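Local coordinates for uncharacterized protein (Bacteroides caccae, PDB 4L7A) that is of unknown biological role but probably binds zinc and hydrolyses peptide bonds as a metallopeptidase of the MA clan, at residues Leu74-Glu79 and Lys253-Arg258; Tyr138-His143 and Thr203-Thr208; Pro34-Phe39 and Phe85-Ala90; Ser62-Lys67 and Asp266-Tyr271. One frame throughout, in Å; residues are numbered along the deposited sequence.

Contact 1: residues Leu74-Glu79 and Lys253-Arg258; sequences LEAYDE and KVIARR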
loop_
_atom_site.group_PDB
_atom_site.type_symbol
_atom_site.label_atom_id
_atom_site.label_comp_id
_atom_site.label_asym_id
_atom_site.label_seq_id
_atom_site.Cartn_x
_atom_site.Cartn_y
_atom_site.Cartn_z
ATOM N N LEU A 74 -3.728 -3.089 8.102
ATOM C CA LEU A 74 -4.936 -2.761 8.846
ATOM C C LEU A 74 -4.679 -2.690 10.346
ATOM O O LEU A 74 -5.005 -1.708 10.954
ATOM C CB LEU A 74 -6.037 -3.753 8.571
ATOM C CG LEU A 74 -6.722 -3.655 7.220
ATOM C CD1 LEU A 74 -7.527 -4.911 6.964
ATOM C CD2 LEU A 74 -7.633 -2.470 7.149
ATOM N N GLU A 75 -3.974 -3.670 10.894
ATOM C CA GLU A 75 -3.612 -3.649 12.292
ATOM C C GLU A 75 -2.565 -2.614 12.669
ATOM O O GLU A 75 -2.517 -2.201 13.836
ATOM C CB GLU A 75 -3.197 -5.027 12.797
ATOM C CG GLU A 75 -4.393 -5.963 13.004
ATOM C CD GLU A 75 -3.937 -7.324 13.532
ATOM O OE1 GLU A 75 -3.027 -7.403 14.382
ATOM O OE2 GLU A 75 -4.440 -8.320 13.061
ATOM N N ALA A 76 -1.760 -2.173 11.702
ATOM C CA ALA A 76 -0.744 -1.169 11.979
ATOM C C ALA A 76 -1.377 0.197 12.152
ATOM O O ALA A 76 -1.090 0.976 13.072
ATOM C CB ALA A 76 0.311 -1.159 10.851
ATOM N N TYR A 77 -2.236 0.494 11.222
ATOM C CA TYR A 77 -3.041 1.690 11.268
ATOM C C TYR A 77 -3.893 1.699 12.542
ATOM O O TYR A 77 -3.965 2.736 13.201
ATOM C CB TYR A 77 -3.909 1.794 10.023
ATOM C CG TYR A 77 -3.221 2.301 8.750
ATOM C CD1 TYR A 77 -1.857 2.143 8.524
ATOM C CD2 TYR A 77 -3.983 2.928 7.734
ATOM C CE1 TYR A 77 -1.240 2.629 7.321
ATOM C CE2 TYR A 77 -3.418 3.366 6.564
ATOM C CZ TYR A 77 -2.040 3.230 6.358
ATOM O OH TYR A 77 -1.525 3.714 5.213
ATOM N N ASP A 78 -4.483 0.558 12.909
ATOM C CA ASP A 78 -5.272 0.497 14.129
ATOM C C ASP A 78 -4.392 0.797 15.326
ATOM O O ASP A 78 -4.756 1.602 16.148
ATOM C CB ASP A 78 -5.889 -0.886 14.388
ATOM C CG ASP A 78 -7.050 -1.216 13.480
ATOM O OD1 ASP A 78 -7.636 -0.304 12.855
ATOM O OD2 ASP A 78 -7.399 -2.426 13.431
ATOM N N GLU A 79 -3.227 0.154 15.407
ATOM C CA GLU A 79 -2.328 0.342 16.544
ATOM C C GLU A 79 -1.930 1.809 16.760
ATOM O O GLU A 79 -1.857 2.285 17.876
ATOM C CB GLU A 79 -1.058 -0.489 16.344
ATOM C CG GLU A 79 -0.192 -0.625 17.575
ATOM C CD GLU A 79 1.060 -1.477 17.308
ATOM O OE1 GLU A 79 1.001 -2.559 16.681
ATOM O OE2 GLU A 79 2.126 -1.032 17.705
ATOM N N LYS A 253 7.583 2.695 12.133
ATOM C CA LYS A 253 8.253 1.685 12.934
ATOM C C LYS A 253 7.362 0.511 13.198
ATOM O O LYS A 253 7.821 -0.620 13.159
ATOM C CB LYS A 253 8.743 2.266 14.252
ATOM C CG LYS A 253 10.014 3.087 14.090
ATOM C CD LYS A 253 10.039 4.341 14.988
ATOM C CE LYS A 253 10.196 4.012 16.451
ATOM N NZ LYS A 253 11.616 3.954 16.799
ATOM N N VAL A 254 6.091 0.784 13.457
ATOM C CA VAL A 254 5.127 -0.278 13.695
ATOM C C VAL A 254 4.935 -1.149 12.431
ATOM O O VAL A 254 4.940 -2.367 12.520
ATOM C CB VAL A 254 3.818 0.292 14.243
ATOM C CG1 VAL A 254 2.687 -0.729 14.160
ATOM C CG2 VAL A 254 4.050 0.759 15.700
ATOM N N ILE A 255 4.869 -0.525 11.269
ATOM C CA ILE A 255 4.808 -1.258 10.006
ATOM C C ILE A 255 6.038 -2.146 9.824
ATOM O O ILE A 255 5.894 -3.344 9.563
ATOM C CB ILE A 255 4.638 -0.302 8.811
ATOM C CG1 ILE A 255 3.197 0.225 8.836
ATOM C CG2 ILE A 255 4.955 -1.025 7.460
ATOM C CD1 ILE A 255 2.878 1.359 7.937
ATOM N N ALA A 256 7.245 -1.593 10.042
ATOM C CA ALA A 256 8.453 -2.385 9.949
ATOM C C ALA A 256 8.479 -3.576 10.931
ATOM O O ALA A 256 8.914 -4.677 10.564
ATOM C CB ALA A 256 9.712 -1.514 10.161
ATOM N N ARG A 257 8.021 -3.371 12.157
ATOM C CA ARG A 257 7.994 -4.441 13.123
ATOM C C ARG A 257 7.048 -5.518 12.630
ATOM O O ARG A 257 7.338 -6.721 12.705
ATOM C CB ARG A 257 7.512 -3.919 14.477
ATOM C CG ARG A 257 7.725 -4.854 15.612
ATOM C CD ARG A 257 6.883 -4.498 16.855
ATOM N NE ARG A 257 5.478 -4.867 16.682
ATOM C CZ ARG A 257 4.419 -4.061 16.777
ATOM N NH1 ARG A 257 4.515 -2.776 17.045
ATOM N NH2 ARG A 257 3.213 -4.564 16.623
ATOM N N ARG A 258 5.901 -5.089 12.131
ATOM C CA ARG A 258 4.895 -6.050 11.678
ATOM C C ARG A 258 5.289 -6.858 10.433
ATOM O O ARG A 258 5.082 -8.074 10.394
ATOM C CB ARG A 258 3.546 -5.357 11.520
ATOM C CG ARG A 258 2.855 -5.112 12.863
ATOM C CD ARG A 258 1.747 -4.115 12.692
ATOM N NE ARG A 258 1.007 -4.020 13.939
ATOM C CZ ARG A 258 0.114 -4.904 14.346
ATOM N NH1 ARG A 258 -0.225 -5.944 13.589
ATOM N NH2 ARG A 258 -0.455 -4.732 15.521
#
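Glu-79 sets its CG opposite its backbone N (chi1 -167°) and runs on extended, while Arg-258 leaves beside its own N and stays straight from CG to NE; the two chains therefore bring carboxylate and guanidinium together between helices 59-81 and 248-260. Arg-258 grips side-on and directs NE and NH2 to one oxygen: its NH2 lies 2.9 Å and its NE 3.1 Å from Glu-79 OE1. That oxygen sits in the guanidinium plane, although the carboxylate itself is turned 58° from it. Arg-257, bent at chi3, meets the same carboxylate head-on and nearly coplanar, its NH2 3.0 Å from Glu-79 OE1 and its NH1 pairing with OE2, both through syn lone pairs. The second acid, Glu-75, receives Arg-258 NH1 on OE1 at 3.3 Å, from above the carboxylate plane. Val-254 presses both methyls against the Glu-79 carboxylate. Beside this salt-bridge network of Glu-75, Glu-79, Arg-257 and Arg-258, Ala-76 CB touches Arg-258 CD and Ile-255 CG1, each at 3.8 Å, and Ile-255 CD1 reaches the edge of the Tyr-77 ring, whose hydroxyl bonds His-143. The helix segments run roughly antiparallel, their axes 9.4 Å apart. Arg-258 NH1 also bonds His-71 O, and Arg-257 NE pairs with Glu-261. Three N-H groups converge on Glu-79 OE1, which fixes the rotation of its carboxylate and probably offsets the charge of the buried Arg-258.

Contact 2: residues Tyr138-His143 and Thr203-Thr208; sequences YFKVMH and TACFLT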
loop_
_atom_site.group_PDB
_atom_site.type_symbol
_atom_site.label_atom_id
_atom_site.label_comp_id
_atom_site.label_asym_id
_atom_site.label_seq_id
_atom_site.Cartn_x
_atom_site.Cartn_y
_atom_site.Cartn_z
ATOM N N TYR A 138 2.944 -4.587 -3.636
ATOM C CA TYR A 138 1.672 -4.353 -3.018
ATOM C C TYR A 138 1.611 -3.211 -2.040
ATOM O O TYR A 138 0.770 -2.358 -2.237
ATOM C CB TYR A 138 1.164 -5.574 -2.267
ATOM C CG TYR A 138 1.107 -6.866 -3.034
ATOM C CD1 TYR A 138 0.484 -6.948 -4.285
ATOM C CD2 TYR A 138 1.634 -8.005 -2.496
ATOM C CE1 TYR A 138 0.411 -8.156 -4.993
ATOM C CE2 TYR A 138 1.548 -9.235 -3.151
ATOM C CZ TYR A 138 0.942 -9.310 -4.421
ATOM O OH TYR A 138 0.870 -10.543 -5.051
ATOM N N PHE A 139 2.446 -3.186 -0.987
ATOM C CA PHE A 139 2.124 -2.279 0.106
ATOM C C PHE A 139 2.451 -0.830 -0.205
ATOM O O PHE A 139 1.738 0.055 0.226
ATOM C CB PHE A 139 2.810 -2.662 1.421
ATOM C CG PHE A 139 2.268 -3.893 2.034
ATOM C CD1 PHE A 139 0.940 -3.970 2.385
ATOM C CD2 PHE A 139 3.084 -4.949 2.304
ATOM C CE1 PHE A 139 0.421 -5.152 2.913
ATOM C CE2 PHE A 139 2.595 -6.093 2.864
ATOM C CZ PHE A 139 1.267 -6.209 3.143
ATOM N N LYS A 140 3.531 -0.583 -0.944
ATOM C CA LYS A 140 3.871 0.805 -1.320
ATOM C C LYS A 140 2.679 1.505 -2.005
ATOM O O LYS A 140 2.243 2.604 -1.614
ATOM C CB LYS A 140 5.141 0.848 -2.176
ATOM C CG LYS A 140 5.306 2.059 -3.084
ATOM C CD LYS A 140 5.725 3.218 -2.246
ATOM C CE LYS A 140 5.661 4.555 -3.025
ATOM N NZ LYS A 140 6.153 4.475 -4.419
ATOM N N VAL A 141 2.193 0.911 -3.076
ATOM C CA VAL A 141 1.039 1.500 -3.786
ATOM C C VAL A 141 -0.204 1.618 -2.906
ATOM O O VAL A 141 -0.947 2.605 -2.985
ATOM C CB VAL A 141 0.685 0.686 -5.041
ATOM C CG1 VAL A 141 -0.510 1.227 -5.671
ATOM C CG2 VAL A 141 1.863 0.800 -6.028
HETATM N N MSE A 142 -0.434 0.637 -2.060
HETATM C CA MSE A 142 -1.559 0.716 -1.153
HETATM C C MSE A 142 -1.496 1.926 -0.216
HETATM O O MSE A 142 -2.442 2.690 -0.160
HETATM C CB MSE A 142 -1.735 -0.589 -0.355
HETATM C CG MSE A 142 -2.240 -1.733 -1.259
HETATM SE SE MSE A 142 -2.039 -3.489 -0.415
HETATM C CE MSE A 142 -3.798 -3.498 0.443
ATOM N N HIS A 143 -0.386 2.071 0.522
ATOM C CA HIS A 143 -0.229 3.232 1.393
ATOM C C HIS A 143 -0.331 4.529 0.622
ATOM O O HIS A 143 -0.818 5.531 1.128
ATOM C CB HIS A 143 1.082 3.214 2.203
ATOM C CG HIS A 143 1.160 2.077 3.157
ATOM N ND1 HIS A 143 0.302 1.963 4.239
ATOM C CD2 HIS A 143 1.936 0.965 3.166
ATOM C CE1 HIS A 143 0.567 0.846 4.889
ATOM N NE2 HIS A 143 1.536 0.205 4.248
ATOM N N THR A 203 4.650 10.067 1.817
ATOM C CA THR A 203 4.011 9.287 2.868
ATOM C C THR A 203 4.221 7.778 2.700
ATOM O O THR A 203 4.623 7.076 3.637
ATOM C CB THR A 203 2.467 9.564 2.873
ATOM O OG1 THR A 203 2.193 10.974 2.910
ATOM C CG2 THR A 203 1.799 8.895 4.070
ATOM N N ALA A 204 3.969 7.259 1.484
ATOM C CA ALA A 204 4.083 5.842 1.196
ATOM C C ALA A 204 5.530 5.351 1.228
ATOM O O ALA A 204 5.791 4.208 1.686
ATOM C CB ALA A 204 3.508 5.535 -0.157
ATOM N N CYS A 205 6.442 6.169 0.728
ATOM C CA CYS A 205 7.883 5.804 0.824
ATOM C C CYS A 205 8.363 5.821 2.273
ATOM O O CYS A 205 9.046 4.899 2.739
ATOM C CB CYS A 205 8.750 6.710 -0.023
ATOM S SG CYS A 205 8.494 6.519 -1.831
ATOM N N PHE A 206 7.991 6.861 3.005
ATOM C CA PHE A 206 8.395 6.956 4.377
ATOM C C PHE A 206 7.883 5.763 5.180
ATOM O O PHE A 206 8.640 5.196 5.984
ATOM C CB PHE A 206 7.910 8.257 5.021
ATOM C CG PHE A 206 8.453 8.471 6.395
ATOM C CD1 PHE A 206 9.810 8.708 6.584
ATOM C CD2 PHE A 206 7.627 8.390 7.494
ATOM C CE1 PHE A 206 10.357 8.891 7.864
ATOM C CE2 PHE A 206 8.148 8.590 8.780
ATOM C CZ PHE A 206 9.534 8.846 8.962
ATOM N N LEU A 207 6.640 5.338 4.931
ATOM C CA LEU A 207 6.088 4.263 5.699
ATOM C C LEU A 207 6.653 2.890 5.353
ATOM O O LEU A 207 6.684 2.059 6.201
ATOM C CB LEU A 207 4.541 4.248 5.617
ATOM C CG LEU A 207 3.819 5.409 6.272
ATOM C CD1 LEU A 207 2.279 5.233 6.160
ATOM C CD2 LEU A 207 4.240 5.479 7.749
ATOM N N THR A 208 7.075 2.658 4.111
ATOM C CA THR A 208 7.459 1.339 3.652
ATOM C C THR A 208 8.995 1.140 3.458
ATOM O O THR A 208 9.473 0.034 3.636
ATOM C CB THR A 208 6.800 0.965 2.311
ATOM O OG1 THR A 208 7.148 1.911 1.291
ATOM C CG2 THR A 208 5.319 0.929 2.434
#
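The imidazole of His-143 is approached obliquely by two methyls of helix 195-208: Thr-208 CG2 lies 3.5 Å from His-143 CD2, and Leu-207 CD1 4.3 Å from His-143 ND1. The ring also meets the Tyr-77 ring, with a hydrogen bond between ND1 and the tyrosine hydroxyl. Thr-208 keeps OG1 between its backbone N and carbonyl carbon (chi1 59°), where it bonds Ala-204 O one turn back at 2.7 Å; this leaves CG2 to face the histidine. An alanine in place of Thr-208 lacks CG2 and OG1 and would probably open a gap beside His-143 CD2 and leave Ala-204 O to a weak backbone bond. Lys-140 bends at chi2 and chi4 to lay CD and CE along Ala-204 CB, with CE 3.6 Å from Cys-205 SG, and sends NZ on to a salt bridge with Glu-201. The small Ala-204 CB fits 3.5 Å from Lys-140 O, and the segment axes come within 8.4 Å. His-143 directly precedes the HEFAH sequence beginning at His-144, the HExxH signature of zinc peptidases; Ala-204 touches His-144. No hydrogen bond crosses the interface: methyl, methylene and sulfur contacts join it, and the polar ends of Lys-140 and His-143 find partners beyond.

Contact 3: residues Pro34-Phe39 and Phe85-Ala90; sequences PYNIDF and FTRACA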
loop_
_atom_site.group_PDB
_atom_site.type_symbol
_atom_site.label_atom_id
_atom_site.label_comp_id
_atom_site.label_asym_id
_atom_site.label_seq_id
_atom_site.Cartn_x
_atom_site.Cartn_y
_atom_site.Cartn_z
ATOM N N PRO A 34 -15.056 -5.261 11.138
ATOM C CA PRO A 34 -14.321 -4.141 11.723
ATOM C C PRO A 34 -14.114 -2.959 10.769
ATOM O O PRO A 34 -14.050 -1.815 11.226
ATOM C CB PRO A 34 -12.954 -4.747 12.067
ATOM C CG PRO A 34 -13.123 -6.175 12.069
ATOM C CD PRO A 34 -14.226 -6.471 11.080
ATOM N N TYR A 35 -14.000 -3.216 9.459
ATOM C CA TYR A 35 -13.550 -2.178 8.514
ATOM C C TYR A 35 -14.462 -1.890 7.332
ATOM O O TYR A 35 -14.173 -1.008 6.523
ATOM C CB TYR A 35 -12.193 -2.611 7.943
ATOM C CG TYR A 35 -11.188 -3.016 8.969
ATOM C CD1 TYR A 35 -10.648 -2.073 9.838
ATOM C CD2 TYR A 35 -10.746 -4.302 9.060
ATOM C CE1 TYR A 35 -9.743 -2.406 10.752
ATOM C CE2 TYR A 35 -9.783 -4.661 9.984
ATOM C CZ TYR A 35 -9.321 -3.712 10.836
ATOM O OH TYR A 35 -8.374 -4.028 11.741
ATOM N N ASN A 36 -15.534 -2.657 7.200
ATOM C CA ASN A 36 -16.437 -2.554 6.036
ATOM C C ASN A 36 -15.687 -2.737 4.710
ATOM O O ASN A 36 -15.910 -2.038 3.754
ATOM C CB ASN A 36 -17.226 -1.231 6.047
ATOM C CG ASN A 36 -17.997 -1.030 7.333
ATOM O OD1 ASN A 36 -18.081 0.068 7.852
ATOM N ND2 ASN A 36 -18.541 -2.097 7.862
ATOM N N ILE A 37 -14.784 -3.694 4.669
ATOM C CA ILE A 37 -14.051 -4.020 3.453
ATOM C C ILE A 37 -14.552 -5.338 2.923
ATOM O O ILE A 37 -14.617 -6.322 3.624
ATOM C CB ILE A 37 -12.526 -4.122 3.680
ATOM C CG1 ILE A 37 -11.958 -2.781 4.130
ATOM C CG2 ILE A 37 -11.852 -4.569 2.422
ATOM C CD1 ILE A 37 -10.534 -2.860 4.687
ATOM N N ASP A 38 -14.858 -5.372 1.649
ATOM C CA ASP A 38 -15.272 -6.613 1.028
ATOM C C ASP A 38 -14.031 -7.204 0.398
ATOM O O ASP A 38 -13.531 -6.708 -0.625
ATOM C CB ASP A 38 -16.401 -6.272 0.047
ATOM C CG ASP A 38 -17.024 -7.478 -0.625
ATOM O OD1 ASP A 38 -16.802 -8.645 -0.217
ATOM O OD2 ASP A 38 -17.739 -7.234 -1.617
ATOM N N PHE A 39 -13.520 -8.280 0.966
ATOM C CA PHE A 39 -12.338 -8.972 0.421
ATOM C C PHE A 39 -12.745 -10.184 -0.411
ATOM O O PHE A 39 -13.248 -11.148 0.120
ATOM C CB PHE A 39 -11.476 -9.395 1.596
ATOM C CG PHE A 39 -10.090 -9.924 1.251
ATOM C CD1 PHE A 39 -9.909 -11.179 0.703
ATOM C CD2 PHE A 39 -8.939 -9.206 1.628
ATOM C CE1 PHE A 39 -8.652 -11.667 0.484
ATOM C CE2 PHE A 39 -7.657 -9.702 1.399
ATOM C CZ PHE A 39 -7.528 -10.934 0.800
ATOM N N PHE A 85 -9.468 5.958 12.244
ATOM C CA PHE A 85 -8.480 6.366 11.228
ATOM C C PHE A 85 -8.397 5.319 10.132
ATOM O O PHE A 85 -8.495 5.603 8.920
ATOM C CB PHE A 85 -7.118 6.559 11.913
ATOM C CG PHE A 85 -5.977 6.664 10.966
ATOM C CD1 PHE A 85 -5.784 7.820 10.234
ATOM C CD2 PHE A 85 -5.077 5.643 10.846
ATOM C CE1 PHE A 85 -4.743 7.942 9.364
ATOM C CE2 PHE A 85 -3.973 5.745 9.969
ATOM C CZ PHE A 85 -3.814 6.893 9.222
ATOM N N THR A 86 -8.234 4.069 10.548
ATOM C CA THR A 86 -8.127 2.970 9.576
ATOM C C THR A 86 -9.309 2.943 8.662
ATOM O O THR A 86 -9.146 2.854 7.448
ATOM C CB THR A 86 -7.963 1.610 10.280
ATOM O OG1 THR A 86 -6.917 1.727 11.235
ATOM C CG2 THR A 86 -7.599 0.492 9.294
ATOM N N ARG A 87 -10.502 3.070 9.235
ATOM C CA ARG A 87 -11.713 3.071 8.446
ATOM C C ARG A 87 -11.765 4.255 7.518
ATOM O O ARG A 87 -12.376 4.168 6.472
ATOM C CB ARG A 87 -12.990 3.024 9.334
ATOM C CG ARG A 87 -13.190 1.648 9.999
ATOM C CD ARG A 87 -14.110 1.695 11.242
ATOM N NE ARG A 87 -15.472 2.014 10.831
ATOM C CZ ARG A 87 -16.325 1.160 10.235
ATOM N NH1 ARG A 87 -15.993 -0.103 9.943
ATOM N NH2 ARG A 87 -17.552 1.559 9.930
ATOM N N ALA A 88 -11.180 5.390 7.911
ATOM C CA ALA A 88 -11.305 6.602 7.100
ATOM C C ALA A 88 -10.568 6.533 5.768
ATOM O O ALA A 88 -10.927 7.246 4.863
ATOM C CB ALA A 88 -10.834 7.836 7.868
ATOM N N CYS A 89 -9.517 5.725 5.665
ATOM C CA CYS A 89 -8.791 5.607 4.418
ATOM C C CYS A 89 -8.782 4.205 3.810
ATOM O O CYS A 89 -7.881 3.885 3.069
ATOM C CB CYS A 89 -7.364 6.107 4.595
ATOM S SG CYS A 89 -6.449 5.430 5.962
ATOM N N ALA A 90 -9.767 3.376 4.147
ATOM C CA ALA A 90 -9.802 2.001 3.680
ATOM C C ALA A 90 -10.401 1.924 2.312
ATOM O O ALA A 90 -11.192 2.725 1.944
ATOM C CB ALA A 90 -10.601 1.122 4.633
#
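Asn-36 takes a positive phi (56°) where helix 17-35 gives way to strand 38-40, and its CB points toward segment 85-90, where Arg-87 lies in the last turn of helix 83-88. Arg-87 bends at chi3 (68°), which swings its guanidinium back over the end of helix 17-35. There NH1 donates to Pro-34 O at 2.9 Å, from above the carbonyl plane, and NH2 donates to Asn-36 OD1; the 2.6 Å length of this second bond is doubtful, since Asn-36 has two conformers. The amide stands 76° from the guanidinium plane. Pro-34 O belongs to a final turn in which the helix's own N-H donors run out, and an arginine side chain takes their place. A leucine in place of Arg-87 has no donor for that carbonyl and would probably leave the Asn-36 amide freer to turn. Both segments lead from a helix end into the mixed sheet: strand 38-40 lies parallel to 93-98, and Asp-38 makes backbone bonds with Lys-92 and Ile-94. Thr-86 CG2 approaches Tyr-35 CE1 obliquely at 3.9 Å, while Pro-34 CB covers the centre of one face of the tyrosine ring. The hydroxyls of Tyr-35 and Thr-86 each bond one carboxylate oxygen of Asp-78, on helix 59-81. Nearer the sheet, Ile-37 CD1 packs on Ala-90 CB at 4.0 Å, and Ile-37 also touches Ile-94.

Contact 4: residues Ser62-Lys67 and Asp266-Tyr271; sequences SVKLAK and DLDHIY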
loop_
_atom_site.group_PDB
_atom_site.type_symbol
_atom_site.label_atom_id
_atom_site.label_comp_id
_atom_site.label_asym_id
_atom_site.label_seq_id
_atom_site.Cartn_x
_atom_site.Cartn_y
_atom_site.Cartn_z
ATOM N N SER A 62 -4.459 -17.278 -0.909
ATOM C CA SER A 62 -5.396 -16.190 -0.625
ATOM C C SER A 62 -5.561 -15.999 0.881
ATOM O O SER A 62 -5.650 -14.896 1.349
ATOM C CB SER A 62 -6.761 -16.427 -1.238
ATOM O OG SER A 62 -6.633 -16.454 -2.654
ATOM N N VAL A 63 -5.601 -17.095 1.622
ATOM C CA VAL A 63 -5.707 -17.061 3.058
ATOM C C VAL A 63 -4.474 -16.396 3.673
ATOM O O VAL A 63 -4.587 -15.556 4.603
ATOM C CB VAL A 63 -5.858 -18.486 3.625
ATOM C CG1 VAL A 63 -5.869 -18.460 5.141
ATOM C CG2 VAL A 63 -7.139 -19.123 3.129
ATOM N N LYS A 64 -3.291 -16.760 3.179
ATOM C CA LYS A 64 -2.051 -16.191 3.703
ATOM C C LYS A 64 -2.039 -14.715 3.475
ATOM O O LYS A 64 -1.780 -13.958 4.400
ATOM C CB LYS A 64 -0.839 -16.814 3.038
ATOM C CG LYS A 64 -0.715 -18.275 3.415
ATOM C CD LYS A 64 0.603 -18.871 3.005
ATOM C CE LYS A 64 0.528 -20.362 3.120
ATOM N NZ LYS A 64 1.832 -20.879 2.740
ATOM N N LEU A 65 -2.382 -14.303 2.259
ATOM C CA LEU A 65 -2.390 -12.874 1.920
ATOM C C LEU A 65 -3.424 -12.070 2.702
ATOM O O LEU A 65 -3.126 -10.976 3.144
ATOM C CB LEU A 65 -2.622 -12.664 0.441
ATOM C CG LEU A 65 -1.354 -12.870 -0.338
ATOM C CD1 LEU A 65 -1.684 -12.998 -1.815
ATOM C CD2 LEU A 65 -0.428 -11.660 -0.123
ATOM N N ALA A 66 -4.616 -12.635 2.927
ATOM C CA ALA A 66 -5.594 -11.932 3.732
ATOM C C ALA A 66 -5.067 -11.693 5.124
ATOM O O ALA A 66 -5.329 -10.648 5.706
ATOM C CB ALA A 66 -6.866 -12.693 3.806
ATOM N N LYS A 67 -4.315 -12.614 5.665
ATOM C CA LYS A 67 -3.779 -12.441 7.027
ATOM C C LYS A 67 -2.557 -11.502 7.059
ATOM O O LYS A 67 -2.360 -10.754 8.036
ATOM C CB LYS A 67 -3.377 -13.779 7.650
ATOM C CG LYS A 67 -4.530 -14.725 7.900
ATOM C CD LYS A 67 -4.137 -15.839 8.841
ATOM C CE LYS A 67 -5.376 -16.694 9.256
ATOM N NZ LYS A 67 -4.916 -17.778 10.133
ATOM N N ASP A 266 0.057 -17.395 11.732
ATOM C CA ASP A 266 -0.434 -18.747 11.535
ATOM C C ASP A 266 -1.037 -18.828 10.137
ATOM O O ASP A 266 -2.264 -18.776 9.957
ATOM C CB ASP A 266 -1.444 -19.160 12.602
ATOM C CG ASP A 266 -1.931 -20.613 12.417
ATOM O OD1 ASP A 266 -1.292 -21.398 11.680
ATOM O OD2 ASP A 266 -2.987 -20.978 12.969
ATOM N N LEU A 267 -0.145 -18.938 9.161
ATOM C CA LEU A 267 -0.509 -18.819 7.775
ATOM C C LEU A 267 -1.061 -20.096 7.191
ATOM O O LEU A 267 -1.643 -20.049 6.155
ATOM C CB LEU A 267 0.697 -18.341 6.945
ATOM C CG LEU A 267 1.282 -16.975 7.318
ATOM C CD1 LEU A 267 2.553 -16.616 6.520
ATOM C CD2 LEU A 267 0.253 -15.871 7.128
ATOM N N ASP A 268 -0.899 -21.220 7.863
ATOM C CA ASP A 268 -1.339 -22.500 7.337
ATOM C C ASP A 268 -2.735 -22.929 7.785
ATOM O O ASP A 268 -3.166 -24.062 7.514
ATOM C CB ASP A 268 -0.314 -23.577 7.705
ATOM C CG ASP A 268 1.043 -23.365 7.010
ATOM O OD1 ASP A 268 1.091 -22.751 5.916
ATOM O OD2 ASP A 268 2.057 -23.850 7.542
ATOM N N HIS A 269 -3.437 -22.046 8.484
ATOM C CA HIS A 269 -4.771 -22.351 8.977
ATOM C C HIS A 269 -5.651 -21.114 8.796
ATOM O O HIS A 269 -5.145 -20.002 8.800
ATOM C CB HIS A 269 -4.714 -22.723 10.461
ATOM C CG HIS A 269 -3.890 -23.939 10.751
ATOM N ND1 HIS A 269 -2.613 -23.866 11.283
ATOM C CD2 HIS A 269 -4.157 -25.258 10.595
ATOM C CE1 HIS A 269 -2.127 -25.085 11.431
ATOM N NE2 HIS A 269 -3.051 -25.946 11.037
ATOM N N ILE A 270 -6.957 -21.316 8.700
ATOM C CA ILE A 270 -7.877 -20.201 8.683
ATOM C C ILE A 270 -8.119 -19.783 10.128
ATOM O O ILE A 270 -7.669 -18.759 10.510
ATOM C CB ILE A 270 -9.192 -20.577 7.966
ATOM C CG1 ILE A 270 -8.899 -20.941 6.537
ATOM C CG2 ILE A 270 -10.220 -19.391 8.060
ATOM C CD1 ILE A 270 -10.084 -21.607 5.806
ATOM N N TYR A 271 -8.846 -20.579 10.913
ATOM C CA TYR A 271 -8.983 -20.352 12.358
ATOM C C TYR A 271 -7.928 -21.182 13.031
ATOM O O TYR A 271 -7.335 -22.027 12.413
ATOM C CB TYR A 271 -10.367 -20.772 12.896
ATOM C CG TYR A 271 -11.412 -19.752 12.570
ATOM C CD1 TYR A 271 -12.118 -19.831 11.371
ATOM C CD2 TYR A 271 -11.652 -18.671 13.413
ATOM C CE1 TYR A 271 -13.057 -18.886 11.027
ATOM C CE2 TYR A 271 -12.600 -17.709 13.088
ATOM C CZ TYR A 271 -13.308 -17.828 11.879
ATOM O OH TYR A 271 -14.263 -16.895 11.498
ATOM O OXT TYR A 271 -7.619 -21.055 14.192
#
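Lys-67 NZ is gripped by three backbone carbonyls of the C-terminal tail: His-269 O at 2.6 Å, Asp-266 O at 2.8 Å and Ile-270 O at 2.9 Å. Its CG stands anti to the carbonyl carbon (chi1 -65°), and the extended chain beyond carries the ammonium from helix 59-81 into a type I turn from Asp-266 to His-269. NZ lies only 17° from the carbonyl plane of Asp-266 but well above that of Ile-270. The turn is also clasped by His-269 ND1, which donates to the syn lone pair of Asp-266 OD1 at 2.8 Å, almost straight and in the ring plane. Lys-64 runs across Leu-267 at about a right angle, its CG 3.8 Å from Leu-267 CB, and its NZ makes a long ion pair with Asp-268 OD1. Leu-267 CD2 rests against Lys-67 CB, and Val-63 CG1 meets Ile-270 CG1 at 4.2 Å. Ile-270 continues onto Trp-26 of helix 17-35 and onto Phe-59 and Trp-60, so the tail lies against two helices. Three acceptors match the three N-H bonds of a protonated lysine, probably its state here; because all are main-chain oxygens, this one side chain probably helps hold the course of the tail's backbone.

Contact 2 is the most central, has no hydrogen bond between its segments and is mostly methyl and methylene packing; contact 1, largely buried, combines a small apolar patch with a salt-bridge network. Contacts 3 and 4 lie farther out, are partly buried, and each uses a cationic side chain as donor: an arginine to one carbonyl and a side-chain amide at a helix end, a lysine to three carbonyls of the C-terminal tail. Helix 59-81 serves contacts 1 and 4. Tyr-77 and His-143 join contacts 1 and 2; Asp-78 ties contact 1 to both segments of contact 3, and Phe-39 packs on Ala-66 between contacts 3 and 4. Contacts 2 and 3 do not touch; contact 1 connects them.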